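Local atomic coordinates of putative 4-Hydroxy-2-oxoglutarate aldolase / 2-dehydro-3-deoxyphosphogluconate aldolase (PDB entry 3LM7), a protein that is a putative aldolase of the KDGP aldolase family, built on a TIM-barrel fold. Residues 94-99 with 219-224; 113-118 with 189-194. One frame throughout, in Å; residues are numbered along the deposited sequence.

Contact 1: residues 94-99 with 219-224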
loop_
_atom_site.group_PDB
_atom_site.type_symbol
_atom_site.label_atom_id
_atom_site.label_comp_id
_atom_site.label_asym_id
_atom_site.label_seq_id
_atom_site.Cartn_x
_atom_site.Cartn_y
_atom_site.Cartn_z
ATOM N N HIS A 94 -14.121 -8.109 -7.491
ATOM C CA HIS A 94 -14.665 -7.129 -6.549
ATOM C C HIS A 94 -16.104 -7.452 -6.191
ATOM O O HIS A 94 -16.898 -7.856 -7.083
ATOM C CB HIS A 94 -14.644 -5.714 -7.215
ATOM C CG HIS A 94 -15.035 -4.621 -6.268
ATOM N ND1 HIS A 94 -16.326 -4.163 -6.172
ATOM C CD2 HIS A 94 -14.306 -3.909 -5.364
ATOM C CE1 HIS A 94 -16.372 -3.181 -5.285
ATOM N NE2 HIS A 94 -15.162 -3.021 -4.770
ATOM N N VAL A 95 -16.466 -7.224 -4.907
ATOM C CA VAL A 95 -17.822 -7.506 -4.466
ATOM C C VAL A 95 -18.289 -6.314 -3.627
ATOM O O VAL A 95 -17.538 -5.870 -2.750
ATOM C CB VAL A 95 -17.833 -8.767 -3.529
ATOM C CG1 VAL A 95 -19.231 -9.011 -2.836
ATOM C CG2 VAL A 95 -17.345 -10.061 -4.323
ATOM N N ASN A 96 -19.490 -5.799 -3.898
ATOM C CA ASN A 96 -20.067 -4.768 -3.067
ATOM C C ASN A 96 -20.853 -5.473 -1.964
ATOM O O ASN A 96 -21.755 -6.272 -2.270
ATOM C CB ASN A 96 -21.057 -3.899 -3.853
ATOM C CG ASN A 96 -20.343 -2.921 -4.811
ATOM O OD1 ASN A 96 -19.849 -1.856 -4.398
ATOM N ND2 ASN A 96 -20.235 -3.323 -6.062
ATOM N N GLN A 97 -20.623 -5.108 -0.702
ATOM C CA GLN A 97 -21.467 -5.648 0.370
ATOM C C GLN A 97 -21.925 -4.552 1.348
ATOM O O GLN A 97 -21.298 -3.506 1.450
ATOM C CB GLN A 97 -20.772 -6.764 1.203
ATOM C CG GLN A 97 -21.047 -8.223 0.692
ATOM C CD GLN A 97 -22.530 -8.573 0.785
ATOM O OE1 GLN A 97 -23.337 -7.801 1.326
ATOM N NE2 GLN A 97 -22.910 -9.671 0.155
ATOM N N VAL A 98 -22.999 -4.857 2.112
ATOM C CA VAL A 98 -23.347 -4.075 3.311
ATOM C C VAL A 98 -22.557 -4.637 4.501
ATOM O O VAL A 98 -21.996 -5.723 4.424
ATOM C CB VAL A 98 -24.868 -4.054 3.572
ATOM C CG1 VAL A 98 -25.533 -3.328 2.366
ATOM C CG2 VAL A 98 -25.449 -5.455 3.823
ATOM N N PHE A 99 -22.508 -3.885 5.589
ATOM C CA PHE A 99 -21.568 -4.185 6.671
ATOM C C PHE A 99 -21.824 -5.624 7.154
ATOM O O PHE A 99 -20.856 -6.369 7.460
ATOM C CB PHE A 99 -21.814 -3.128 7.791
ATOM C CG PHE A 99 -20.919 -3.281 8.993
ATOM C CD1 PHE A 99 -19.731 -2.579 9.052
ATOM C CD2 PHE A 99 -21.288 -4.136 10.069
ATOM C CE1 PHE A 99 -18.849 -2.714 10.177
ATOM C CE2 PHE A 99 -20.426 -4.299 11.176
ATOM C CZ PHE A 99 -19.216 -3.549 11.236
ATOM N N HIS A 219 -16.338 5.211 -7.036
ATOM C CA HIS A 219 -17.453 4.731 -7.825
ATOM C C HIS A 219 -18.075 5.908 -8.534
ATOM O O HIS A 219 -18.301 6.914 -7.893
ATOM C CB HIS A 219 -18.507 4.091 -6.900
ATOM C CG HIS A 219 -18.035 2.819 -6.284
ATOM N ND1 HIS A 219 -18.736 1.642 -6.411
ATOM C CD2 HIS A 219 -16.922 2.528 -5.562
ATOM C CE1 HIS A 219 -18.090 0.679 -5.763
ATOM N NE2 HIS A 219 -17.001 1.191 -5.218
ATOM N N ILE A 220 -18.342 5.767 -9.840
ATOM C CA ILE A 220 -18.924 6.865 -10.625
ATOM C C ILE A 220 -20.075 6.330 -11.464
ATOM O O ILE A 220 -19.882 5.515 -12.326
ATOM C CB ILE A 220 -17.883 7.566 -11.556
ATOM C CG1 ILE A 220 -16.510 7.749 -10.856
ATOM C CG2 ILE A 220 -18.469 8.913 -12.025
ATOM C CD1 ILE A 220 -15.584 6.488 -10.927
ATOM N N TYR A 221 -21.277 6.757 -11.138
ATOM C CA TYR A 221 -22.489 6.106 -11.602
ATOM C C TYR A 221 -23.284 7.123 -12.448
ATOM O O TYR A 221 -22.816 7.505 -13.502
ATOM C CB TYR A 221 -23.310 5.601 -10.417
ATOM C CG TYR A 221 -22.658 4.466 -9.621
ATOM C CD1 TYR A 221 -21.729 3.588 -10.199
ATOM C CD2 TYR A 221 -23.017 4.246 -8.319
ATOM C CE1 TYR A 221 -21.112 2.530 -9.440
ATOM C CE2 TYR A 221 -22.468 3.160 -7.572
ATOM C CZ TYR A 221 -21.528 2.327 -8.149
ATOM O OH TYR A 221 -21.035 1.271 -7.400
ATOM N N SER A 222 -24.436 7.603 -11.972
ATOM C CA SER A 222 -25.373 8.232 -12.920
ATOM C C SER A 222 -24.808 9.485 -13.622
ATOM O O SER A 222 -25.273 9.819 -14.697
ATOM C CB SER A 222 -26.711 8.565 -12.224
ATOM O OG SER A 222 -26.476 9.552 -11.243
ATOM N N SER A 223 -23.839 10.194 -13.014
ATOM C CA SER A 223 -23.304 11.384 -13.607
ATOM C C SER A 223 -22.575 11.081 -14.959
ATOM O O SER A 223 -22.339 11.972 -15.762
ATOM C CB SER A 223 -22.304 12.014 -12.637
ATOM O OG SER A 223 -21.242 11.107 -12.480
ATOM N N ILE A 224 -22.200 9.825 -15.176
ATOM C CA ILE A 224 -21.545 9.409 -16.460
ATOM C C ILE A 224 -22.340 8.429 -17.282
ATOM O O ILE A 224 -21.797 7.769 -18.186
ATOM C CB ILE A 224 -20.091 8.890 -16.233
ATOM C CG1 ILE A 224 -20.050 7.640 -15.352
ATOM C CG2 ILE A 224 -19.178 10.038 -15.666
ATOM C CD1 ILE A 224 -18.738 6.969 -15.301
HETATM O O HOH W 1 -20.117 -1.235 -8.420
#

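Contact 2: residues 113-118 with 189-194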
loop_
_atom_site.group_PDB
_atom_site.type_symbol
_atom_site.label_atom_id
_atom_site.label_comp_id
_atom_site.label_asym_id
_atom_site.label_seq_id
_atom_site.Cartn_x
_atom_site.Cartn_y
_atom_site.Cartn_z
ATOM N N ASP A 113 -8.190 -12.622 -2.073
ATOM C CA ASP A 113 -7.797 -11.708 -3.151
ATOM C C ASP A 113 -8.927 -10.857 -3.629
ATOM O O ASP A 113 -8.738 -9.653 -3.865
ATOM C CB ASP A 113 -7.256 -12.482 -4.333
ATOM C CG ASP A 113 -5.974 -13.245 -3.967
ATOM O OD1 ASP A 113 -5.178 -12.712 -3.197
ATOM O OD2 ASP A 113 -5.813 -14.354 -4.450
ATOM N N THR A 114 -10.089 -11.466 -3.844
ATOM C CA THR A 114 -11.233 -10.664 -4.315
ATOM C C THR A 114 -11.458 -9.536 -3.300
ATOM O O THR A 114 -11.479 -9.781 -2.064
ATOM C CB THR A 114 -12.477 -11.530 -4.367
ATOM O OG1 THR A 114 -12.313 -12.496 -5.389
ATOM C CG2 THR A 114 -13.725 -10.700 -4.737
ATOM N N VAL A 115 -11.646 -8.313 -3.795
ATOM C CA VAL A 115 -11.930 -7.176 -2.903
ATOM C C VAL A 115 -13.386 -7.177 -2.472
ATOM O O VAL A 115 -14.266 -7.193 -3.321
ATOM C CB VAL A 115 -11.608 -5.803 -3.649
ATOM C CG1 VAL A 115 -12.071 -4.598 -2.794
ATOM C CG2 VAL A 115 -10.065 -5.725 -3.857
ATOM N N VAL A 116 -13.633 -7.159 -1.150
ATOM C CA VAL A 116 -14.969 -7.090 -0.616
ATOM C C VAL A 116 -15.104 -5.801 0.188
ATOM O O VAL A 116 -14.420 -5.616 1.249
ATOM C CB VAL A 116 -15.211 -8.273 0.372
ATOM C CG1 VAL A 116 -16.652 -8.191 0.940
ATOM C CG2 VAL A 116 -15.009 -9.594 -0.448
ATOM N N ASN A 117 -15.927 -4.864 -0.320
ATOM C CA ASN A 117 -16.129 -3.632 0.440
ATOM C C ASN A 117 -17.253 -3.811 1.485
ATOM O O ASN A 117 -18.032 -4.816 1.466
ATOM C CB ASN A 117 -16.368 -2.422 -0.518
ATOM C CG ASN A 117 -17.721 -2.462 -1.244
ATOM O OD1 ASN A 117 -18.721 -2.898 -0.701
ATOM N ND2 ASN A 117 -17.757 -1.905 -2.461
ATOM N N GLY A 118 -17.359 -2.856 2.397
ATOM C CA GLY A 118 -18.412 -2.943 3.398
ATOM C C GLY A 118 -18.998 -1.529 3.480
ATOM O O GLY A 118 -18.278 -0.581 3.735
ATOM N N TRP A 189 -8.415 0.097 2.767
ATOM C CA TRP A 189 -8.712 0.702 1.462
ATOM C C TRP A 189 -10.033 1.417 1.482
ATOM O O TRP A 189 -10.856 1.221 2.386
ATOM C CB TRP A 189 -8.690 -0.401 0.387
ATOM C CG TRP A 189 -7.359 -1.174 0.418
ATOM C CD1 TRP A 189 -6.130 -0.756 0.964
ATOM C CD2 TRP A 189 -7.133 -2.467 -0.132
ATOM N NE1 TRP A 189 -5.199 -1.752 0.808
ATOM C CE2 TRP A 189 -5.768 -2.804 0.124
ATOM C CE3 TRP A 189 -7.949 -3.376 -0.863
ATOM C CZ2 TRP A 189 -5.200 -4.033 -0.293
ATOM C CZ3 TRP A 189 -7.371 -4.658 -1.248
ATOM C CH2 TRP A 189 -6.005 -4.942 -0.951
ATOM N N LEU A 190 -10.270 2.260 0.471
ATOM C CA LEU A 190 -11.420 3.146 0.535
ATOM C C LEU A 190 -12.115 3.305 -0.818
ATOM O O LEU A 190 -11.434 3.490 -1.861
ATOM C CB LEU A 190 -10.921 4.538 1.002
ATOM C CG LEU A 190 -11.963 5.673 1.249
ATOM C CD1 LEU A 190 -13.129 5.214 2.156
ATOM C CD2 LEU A 190 -11.235 6.892 1.916
ATOM N N GLU A 191 -13.464 3.277 -0.799
ATOM C CA GLU A 191 -14.247 3.371 -2.016
ATOM C C GLU A 191 -15.270 4.484 -1.859
ATOM O O GLU A 191 -16.417 4.239 -1.412
ATOM C CB GLU A 191 -14.936 2.010 -2.305
ATOM C CG GLU A 191 -13.961 0.812 -2.162
ATOM C CD GLU A 191 -14.476 -0.451 -2.794
ATOM O OE1 GLU A 191 -15.484 -0.380 -3.543
ATOM O OE2 GLU A 191 -13.807 -1.483 -2.658
ATOM N N PRO A 192 -14.876 5.737 -2.172
ATOM C CA PRO A 192 -15.868 6.817 -2.057
ATOM C C PRO A 192 -16.981 6.655 -3.082
ATOM O O PRO A 192 -16.711 6.314 -4.256
ATOM C CB PRO A 192 -15.065 8.095 -2.367
ATOM C CG PRO A 192 -13.878 7.605 -3.155
ATOM C CD PRO A 192 -13.568 6.214 -2.674
ATOM N N THR A 193 -18.231 6.849 -2.659
ATOM C CA THR A 193 -19.359 6.515 -3.562
ATOM C C THR A 193 -20.487 7.502 -3.241
ATOM O O THR A 193 -20.825 7.716 -2.043
ATOM C CB THR A 193 -19.960 5.107 -3.297
ATOM O OG1 THR A 193 -18.956 4.083 -3.354
ATOM C CG2 THR A 193 -21.046 4.726 -4.294
ATOM N N GLY A 194 -21.116 8.023 -4.311
ATOM C CA GLY A 194 -22.335 8.812 -4.180
ATOM C C GLY A 194 -22.119 10.244 -4.581
ATOM O O GLY A 194 -21.445 10.995 -3.884
#

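Contact 1: residues 94-99 with 219-224
Asn96 brings its amide oxygen against the imidazole of His219, with OD1 3.4 Å from CE1. No hydrogen bond joins the two: the ring is met obliquely at a carbon, and the amide and ring planes stand 68° apart. The two side chains pass each other in opposite directions, and with the CA atoms of Asn96 and His219 10.9 Å apart, the contact depends entirely on side-chain reach. On His219, CG lies anti to the carbonyl carbon (chi1 -69°), a setting that points the ring at Asn96 and His94. His94 makes the other approach, its CE1 lying 4.3 Å from CE1 of His219, near the plane of that ring and at its edge. In a TIM-barrel protein such as this, where 94-95 is one of the strands of the parallel sheet and 219-224 is a loop that leads into strand 225-226, the contact spans the barrel interior. Its centre is about 4 Å from the centre of the chain, and Asn18 of strand 17-20 packs on both histidines. Hydrogen bonds at both nitrogens fix the rotation of the His219 ring: ND1 is 2.5 Å from OH of Tyr221, in a short, nearly straight bond (168°) whose donor could be either group, while NE2 bonds OE1 of Glu191. Tyr221 OH also meets a water at 2.9 Å, and this water accepts from Asn96 ND2 at 3.2 Å, bridging the two segments. The amide of Asn96 is secured further by Lys163 and Asn117 on OD1 and by the Val70 carbonyl on ND2. On His94, Ser69 bonds ND1, and NE2 shares OE1 of Glu191 with His219 NE2.

Contact 2: residues 113-118 with 189-194
Asn117 meets the carboxylate of Glu191 almost at a right angle: its ND2 gives a hydrogen bond of 2.9 Å to OE1, straight to within 16° of linear. The bond leaves in the amide plane of Asn117 but arrives 61° out of the carboxylate plane. Here the packing is tight. OE2 of Glu191 sits 3.5 Å from CB of Asn117 and 3.6 Å from CG1 of Val115, which comes from the opposite direction. The Glu191 chain is extended beyond CG, and this length spans strand axes 8.3 Å apart at closest approach and crossing at -63°. Between these strands in the parallel barrel sheet runs strand 161-164. The looser side is at Trp189, which is partly exposed; CG2 of Val115 touches only the edge of its indole, at CZ3, 3.9 Å away. The polar ends have further partners: Ser161 bonds OE2 of Glu191, two histidines also hold OE1, and the Gln97 backbone N bonds OD1 of Asn117. With bonds at both oxygens, the buried carboxylate is probably fixed in rotation as well as position.

Both contacts are buried near the centre of the chain, their centres 8 Å apart, and neither is a surface contact, although contact 2 has a partly exposed margin at its indole. They share the parallel sheet: strands 94-95 and 115-120 are neighbours in it, joined by a probable hydrogen bond from Val95 N to Val115 O (2.7 Å). The carboxylate of Glu191 also ties them together, by bonding both histidines of contact 1. The chemistry differs: contact 1 has no direct hydrogen bond between its segments, a water bridging them instead, whereas contact 2 combines a direct amide-carboxylate bond with apolar packing and buries twice the surface, 180 against 90 Å².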